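Local coordinates for lipoate-protein ligase 1 (Plasmodium falciparum, PDB 5T8U), which belongs to the lipoate-protein ligase family, joins a ligase A/B-type catalytic domain to a C-terminal domain, and holds lipoic acid in the model, at residues G68-I73 and L312-I317; I169-E174 and E214-A219. All blocks are in the same frame, centred on the assembly; numbering follows the deposited sequence.

Contact 1: residues G68-I73 and L312-I317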
loop_
_atom_site.group_PDB
_atom_site.type_symbol
_atom_site.label_atom_id
_atom_site.label_comp_id
_atom_site.label_asym_id
_atom_site.label_seq_id
_atom_site.Cartn_x
_atom_site.Cartn_y
_atom_site.Cartn_z
ATOM N N GLY A 68 3.109 7.746 -1.746
ATOM C CA GLY A 68 3.954 6.573 -1.626
ATOM C C GLY A 68 5.154 6.857 -0.747
ATOM O O GLY A 68 5.708 7.960 -0.788
ATOM N N LYS A 69 5.570 5.868 0.047
ATOM C CA LYS A 69 6.572 6.113 1.079
ATOM C C LYS A 69 7.843 6.739 0.521
ATOM O O LYS A 69 8.506 7.518 1.216
ATOM C CB LYS A 69 6.910 4.806 1.800
ATOM C CG LYS A 69 8.114 4.914 2.721
ATOM C CD LYS A 69 8.228 3.721 3.651
ATOM C CE LYS A 69 9.683 3.336 3.867
ATOM N NZ LYS A 69 9.861 2.426 5.032
ATOM N N ASN A 70 8.200 6.423 -0.726
ATOM C CA ASN A 70 9.494 6.804 -1.283
ATOM C C ASN A 70 9.372 7.673 -2.530
ATOM O O ASN A 70 10.347 7.817 -3.273
ATOM C CB ASN A 70 10.314 5.550 -1.596
ATOM C CG ASN A 70 10.643 4.746 -0.355
ATOM O OD1 ASN A 70 11.033 5.300 0.673
ATOM N ND2 ASN A 70 10.479 3.432 -0.441
ATOM N N GLN A 71 8.210 8.262 -2.777
ATOM C CA GLN A 71 8.022 9.102 -3.949
ATOM C C GLN A 71 8.266 10.571 -3.616
ATOM O O GLN A 71 8.160 11.003 -2.465
ATOM C CB GLN A 71 6.614 8.923 -4.515
ATOM C CG GLN A 71 6.513 7.900 -5.630
ATOM C CD GLN A 71 5.191 7.980 -6.368
ATOM O OE1 GLN A 71 4.124 7.938 -5.758
ATOM N NE2 GLN A 71 5.258 8.104 -7.689
ATOM N N ASN A 72 8.602 11.339 -4.649
ATOM C CA ASN A 72 8.807 12.778 -4.536
ATOM C C ASN A 72 7.511 13.482 -4.917
ATOM O O ASN A 72 7.026 13.331 -6.043
ATOM C CB ASN A 72 9.959 13.234 -5.430
ATOM C CG ASN A 72 10.099 14.744 -5.479
ATOM O OD1 ASN A 72 9.379 15.420 -6.214
ATOM N ND2 ASN A 72 11.036 15.279 -4.706
ATOM N N ILE A 73 6.957 14.254 -3.980
ATOM C CA ILE A 73 5.642 14.854 -4.193
ATOM C C ILE A 73 5.677 15.834 -5.359
ATOM O O ILE A 73 4.713 15.945 -6.125
ATOM C CB ILE A 73 5.151 15.530 -2.898
ATOM C CG1 ILE A 73 3.708 16.009 -3.070
ATOM C CG2 ILE A 73 6.067 16.692 -2.517
ATOM C CD1 ILE A 73 3.061 16.504 -1.791
ATOM N N LEU A 312 7.642 -1.167 -5.541
ATOM C CA LEU A 312 6.842 -1.858 -4.537
ATOM C C LEU A 312 7.690 -2.480 -3.437
ATOM O O LEU A 312 7.193 -2.679 -2.322
ATOM C CB LEU A 312 6.005 -2.961 -5.193
ATOM C CG LEU A 312 4.878 -2.533 -6.133
ATOM C CD1 LEU A 312 4.310 -3.751 -6.838
ATOM C CD2 LEU A 312 3.785 -1.796 -5.375
ATOM N N ASP A 313 8.953 -2.797 -3.726
ATOM C CA ASP A 313 9.826 -3.473 -2.768
ATOM C C ASP A 313 10.486 -2.414 -1.888
ATOM O O ASP A 313 11.631 -2.004 -2.091
ATOM C CB ASP A 313 10.853 -4.332 -3.495
ATOM C CG ASP A 313 11.426 -5.426 -2.616
ATOM O OD1 ASP A 313 11.696 -5.158 -1.426
ATOM O OD2 ASP A 313 11.602 -6.558 -3.115
ATOM N N ILE A 314 9.727 -1.961 -0.886
ATOM C CA ILE A 314 10.224 -0.944 0.037
ATOM C C ILE A 314 11.416 -1.463 0.833
ATOM O O ILE A 314 12.343 -0.704 1.145
ATOM C CB ILE A 314 9.083 -0.471 0.962
ATOM C CG1 ILE A 314 8.437 -1.659 1.689
ATOM C CG2 ILE A 314 8.048 0.306 0.154
ATOM C CD1 ILE A 314 7.388 -1.269 2.717
ATOM N N ASN A 315 11.413 -2.751 1.178
ATOM C CA ASN A 315 12.547 -3.338 1.887
ATOM C C ASN A 315 13.835 -3.164 1.093
ATOM O O ASN A 315 14.842 -2.666 1.612
ATOM C CB ASN A 315 12.270 -4.817 2.159
ATOM C CG ASN A 315 13.495 -5.566 2.645
ATOM O OD1 ASN A 315 14.273 -6.093 1.848
ATOM N ND2 ASN A 315 13.666 -5.629 3.961
ATOM N N LEU A 316 13.816 -3.574 -0.177
ATOM C CA LEU A 316 14.967 -3.381 -1.050
ATOM C C LEU A 316 15.460 -1.942 -0.992
ATOM O O LEU A 316 16.668 -1.691 -0.916
ATOM C CB LEU A 316 14.587 -3.778 -2.481
ATOM C CG LEU A 316 15.574 -3.601 -3.644
ATOM C CD1 LEU A 316 15.488 -2.201 -4.250
ATOM C CD2 LEU A 316 17.003 -3.944 -3.239
ATOM N N ILE A 317 14.535 -0.981 -0.991
ATOM C CA ILE A 317 14.921 0.420 -1.112
ATOM C C ILE A 317 15.518 0.936 0.190
ATOM O O ILE A 317 16.438 1.758 0.176
ATOM C CB ILE A 317 13.717 1.261 -1.570
ATOM C CG1 ILE A 317 13.523 1.054 -3.075
ATOM C CG2 ILE A 317 13.905 2.746 -1.215
ATOM C CD1 ILE A 317 12.447 1.886 -3.688
#

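Contact 2: residues I169-E174 and E214-A219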
loop_
_atom_site.group_PDB
_atom_site.type_symbol
_atom_site.label_atom_id
_atom_site.label_comp_id
_atom_site.label_asym_id
_atom_site.label_seq_id
_atom_site.Cartn_x
_atom_site.Cartn_y
_atom_site.Cartn_z
ATOM N N ILE A 169 -9.887 -0.745 -5.563
ATOM C CA ILE A 169 -10.802 -1.240 -6.585
ATOM C C ILE A 169 -11.575 -0.047 -7.128
ATOM O O ILE A 169 -11.981 0.838 -6.365
ATOM C CB ILE A 169 -11.763 -2.306 -6.019
ATOM C CG1 ILE A 169 -10.977 -3.526 -5.529
ATOM C CG2 ILE A 169 -12.797 -2.716 -7.068
ATOM C CD1 ILE A 169 -11.817 -4.538 -4.769
ATOM N N LEU A 170 -11.781 -0.022 -8.441
ATOM C CA LEU A 170 -12.409 1.110 -9.109
ATOM C C LEU A 170 -13.855 0.772 -9.455
ATOM O O LEU A 170 -14.113 -0.136 -10.253
ATOM C CB LEU A 170 -11.624 1.496 -10.361
ATOM C CG LEU A 170 -10.574 2.590 -10.148
ATOM C CD1 LEU A 170 -9.686 2.309 -8.939
ATOM C CD2 LEU A 170 -9.735 2.733 -11.399
ATOM N N ILE A 171 -14.789 1.510 -8.854
ATOM C CA ILE A 171 -16.215 1.334 -9.098
ATOM C C ILE A 171 -16.702 2.466 -9.993
ATOM O O ILE A 171 -17.016 2.254 -11.170
ATOM C CB ILE A 171 -17.011 1.306 -7.777
ATOM C CG1 ILE A 171 -16.444 0.254 -6.814
ATOM C CG2 ILE A 171 -18.498 1.064 -8.046
ATOM C CD1 ILE A 171 -16.607 -1.180 -7.271
ATOM N N ASN A 172 -16.762 3.679 -9.438
ATOM C CA ASN A 172 -17.283 4.851 -10.133
ATOM C C ASN A 172 -16.311 6.021 -10.039
ATOM O O ASN A 172 -16.725 7.183 -10.038
ATOM C CB ASN A 172 -18.648 5.247 -9.570
ATOM C CG ASN A 172 -19.349 6.298 -10.411
ATOM O OD1 ASN A 172 -19.177 6.352 -11.629
ATOM N ND2 ASN A 172 -20.138 7.146 -9.760
ATOM N N LEU A 173 -15.014 5.731 -9.948
ATOM C CA LEU A 173 -14.018 6.788 -9.843
ATOM C C LEU A 173 -14.137 7.760 -11.012
ATOM O O LEU A 173 -14.404 7.365 -12.149
ATOM C CB LEU A 173 -12.610 6.187 -9.796
ATOM C CG LEU A 173 -11.448 7.182 -9.787
ATOM C CD1 LEU A 173 -11.494 8.019 -8.529
ATOM C CD2 LEU A 173 -10.114 6.466 -9.911
ATOM N N GLU A 174 -13.949 9.044 -10.719
ATOM C CA GLU A 174 -13.914 10.073 -11.753
ATOM C C GLU A 174 -12.605 9.927 -12.518
ATOM O O GLU A 174 -11.541 10.322 -12.038
ATOM C CB GLU A 174 -14.049 11.457 -11.126
ATOM C CG GLU A 174 -14.325 12.573 -12.120
ATOM C CD GLU A 174 -14.551 13.910 -11.440
ATOM O OE1 GLU A 174 -14.946 14.874 -12.131
ATOM O OE2 GLU A 174 -14.335 13.998 -10.213
ATOM N N GLU A 214 -21.469 -0.882 -2.086
ATOM C CA GLU A 214 -22.069 -1.840 -1.164
ATOM C C GLU A 214 -22.162 -3.226 -1.792
ATOM O O GLU A 214 -21.840 -4.231 -1.147
ATOM C CB GLU A 214 -23.449 -1.346 -0.733
ATOM C CG GLU A 214 -23.398 -0.151 0.207
ATOM C CD GLU A 214 -24.643 0.713 0.141
ATOM O OE1 GLU A 214 -25.336 0.689 -0.899
ATOM O OE2 GLU A 214 -24.930 1.418 1.131
ATOM N N ASN A 215 -22.599 -3.299 -3.050
ATOM C CA ASN A 215 -22.705 -4.582 -3.738
ATOM C C ASN A 215 -21.348 -5.278 -3.799
ATOM O O ASN A 215 -21.180 -6.404 -3.307
ATOM C CB ASN A 215 -23.272 -4.357 -5.145
ATOM C CG ASN A 215 -23.854 -5.619 -5.757
ATOM O OD1 ASN A 215 -23.502 -6.733 -5.371
ATOM N ND2 ASN A 215 -24.750 -5.446 -6.729
ATOM N N LEU A 216 -20.359 -4.606 -4.393
ATOM C CA LEU A 216 -19.023 -5.181 -4.504
ATOM C C LEU A 216 -18.481 -5.583 -3.140
ATOM O O LEU A 216 -17.903 -6.666 -2.988
ATOM C CB LEU A 216 -18.084 -4.180 -5.184
ATOM C CG LEU A 216 -16.635 -4.598 -5.483
ATOM C CD1 LEU A 216 -15.717 -4.393 -4.280
ATOM C CD2 LEU A 216 -16.553 -6.033 -5.997
ATOM N N CYS A 217 -18.652 -4.724 -2.133
ATOM C CA CYS A 217 -18.148 -5.034 -0.799
ATOM C C CYS A 217 -18.782 -6.308 -0.255
ATOM O O CYS A 217 -18.083 -7.206 0.227
ATOM C CB CYS A 217 -18.404 -3.859 0.142
ATOM S SG CYS A 217 -17.264 -2.464 -0.074
ATOM N N ILE A 218 -20.113 -6.404 -0.324
ATOM C CA ILE A 218 -20.806 -7.580 0.200
ATOM C C ILE A 218 -20.317 -8.838 -0.506
ATOM O O ILE A 218 -19.950 -9.830 0.139
ATOM C CB ILE A 218 -22.332 -7.406 0.066
ATOM C CG1 ILE A 218 -22.814 -6.300 1.010
ATOM C CG2 ILE A 218 -23.068 -8.717 0.373
ATOM C CD1 ILE A 218 -24.254 -5.881 0.799
ATOM N N ALA A 219 -20.297 -8.818 -1.841
ATOM C CA ALA A 219 -19.801 -9.978 -2.580
ATOM C C ALA A 219 -18.386 -10.341 -2.143
ATOM O O ALA A 219 -18.057 -11.524 -1.978
ATOM C CB ALA A 219 -19.842 -9.700 -4.082
#

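Contact 1: residues G68-I73 and L312-I317
A 2.9 Å bond from Leu-316 N to Asp-313 OD1 caps the first turn of the helix whose Ile-314 and Ile-317 receive the side chain of Asn-70. The bond is nearly straight (167° at the hydrogen) and comes in from above the carboxylate plane. Asp-313 is the N-cap, and its CB points away from the loop at 68-73. Across the contact the touching is done by the amide end of Asn-70. Its ND2 lies 3.6 Å from Ile-317 CG2, and its CG is 3.9 Å from that same methyl; the two side chains approach from opposite directions. Ile-314 meets the asparagine at about a right angle, with CG2 4.0 Å from Asn-70 ND2. With CG of Asn-70 anti to its own carbonyl carbon (chi1 -63°), the amide reaches over to these two isoleucines. Asn-70 ND2 is buried by the contact, against the isoleucine methyls, and has no hydrogen-bonding partner in the model. The asparagine sits on a type I beta turn from Gly-68 to Gln-71, closed by a 3.2 Å bond from Gln-71 N to Gly-68 O. Polar links lie beside this amide-to-methyl touch: Lys-69 NZ makes a salt bridge to Asp-318 OD2, and the backbone of Asn-70 bonds to that of Ser-309. The Ile-314 side chain lies about 11 Å from the bound lipoic acid. Together they form an interdomain seam, a turn of the catalytic domain set against the start of a C-terminal-domain helix.

Contact 2: residues I169-E174 and E214-A219
Three side-chain torsions bring Ile-169, Ile-171 and Leu-216 together: Leu-216 swings CG anti to its backbone N (chi1 -177°), Ile-169 runs out extended to CD1 (chi2 171°), and Ile-171 folds its CD1 round (chi2 -67°). They meet where a helix packs on the face of a beta sheet, within the lipoyl ligase A/B catalytic domain. Ile-169 is on strand 162-170, and Ile-171 comes directly after the strand ends. Being two residues apart, they both point toward helix 213-227, while Leu-170 between them turns the other way and rests on Ile-202. Within 214-219, Leu-216 alone touches them, and it answers each isoleucine with a different part of itself. Ile-169 meets it tip to tip, CD1 lying 3.9 Å from Leu-216 CD1. Ile-171 instead slants across the base of the leucine. All three side chains are buried and the touch is wholly apolar, with 115 Å² of surface lost between the two segments. Strand 105-112 continues the same floor: Phe-108 touches Ile-169, and Val-106 receives both Ile-171 and Cys-217. Ala-219 touches helix 117-132, so the helix contacts a neighbouring helix as well as the sheet. The side chain of Ile-169 lies about 9 Å from the bound lipoic acid. Just past the strand, Ile-171 CD1 is about equally far from two bonded atoms, 3.9 Å from Leu-216 CB and 3.9 Å from Leu-216 CG.

Overall arrangement
Contacts 1 and 2 are both buried, but they join different parts of the fold and share no helix or strand. Contact 2 belongs to the catalytic domain alone and joins elements only 40 residues apart; contact 1 spans 239 residues and brings the C-terminal domain onto that catalytic domain. Along the chain, contact 2 is nested inside the loop that contact 1 closes. Their centres are 27 Å apart, and contact 1 is the nearer to the middle of the chain. The chemistry follows the place: contact 2 is purely aliphatic, whereas the domain seam of contact 1 sets an amide against methyl groups, and Lys-69 there pairs with Asp-318, just beyond 312-317.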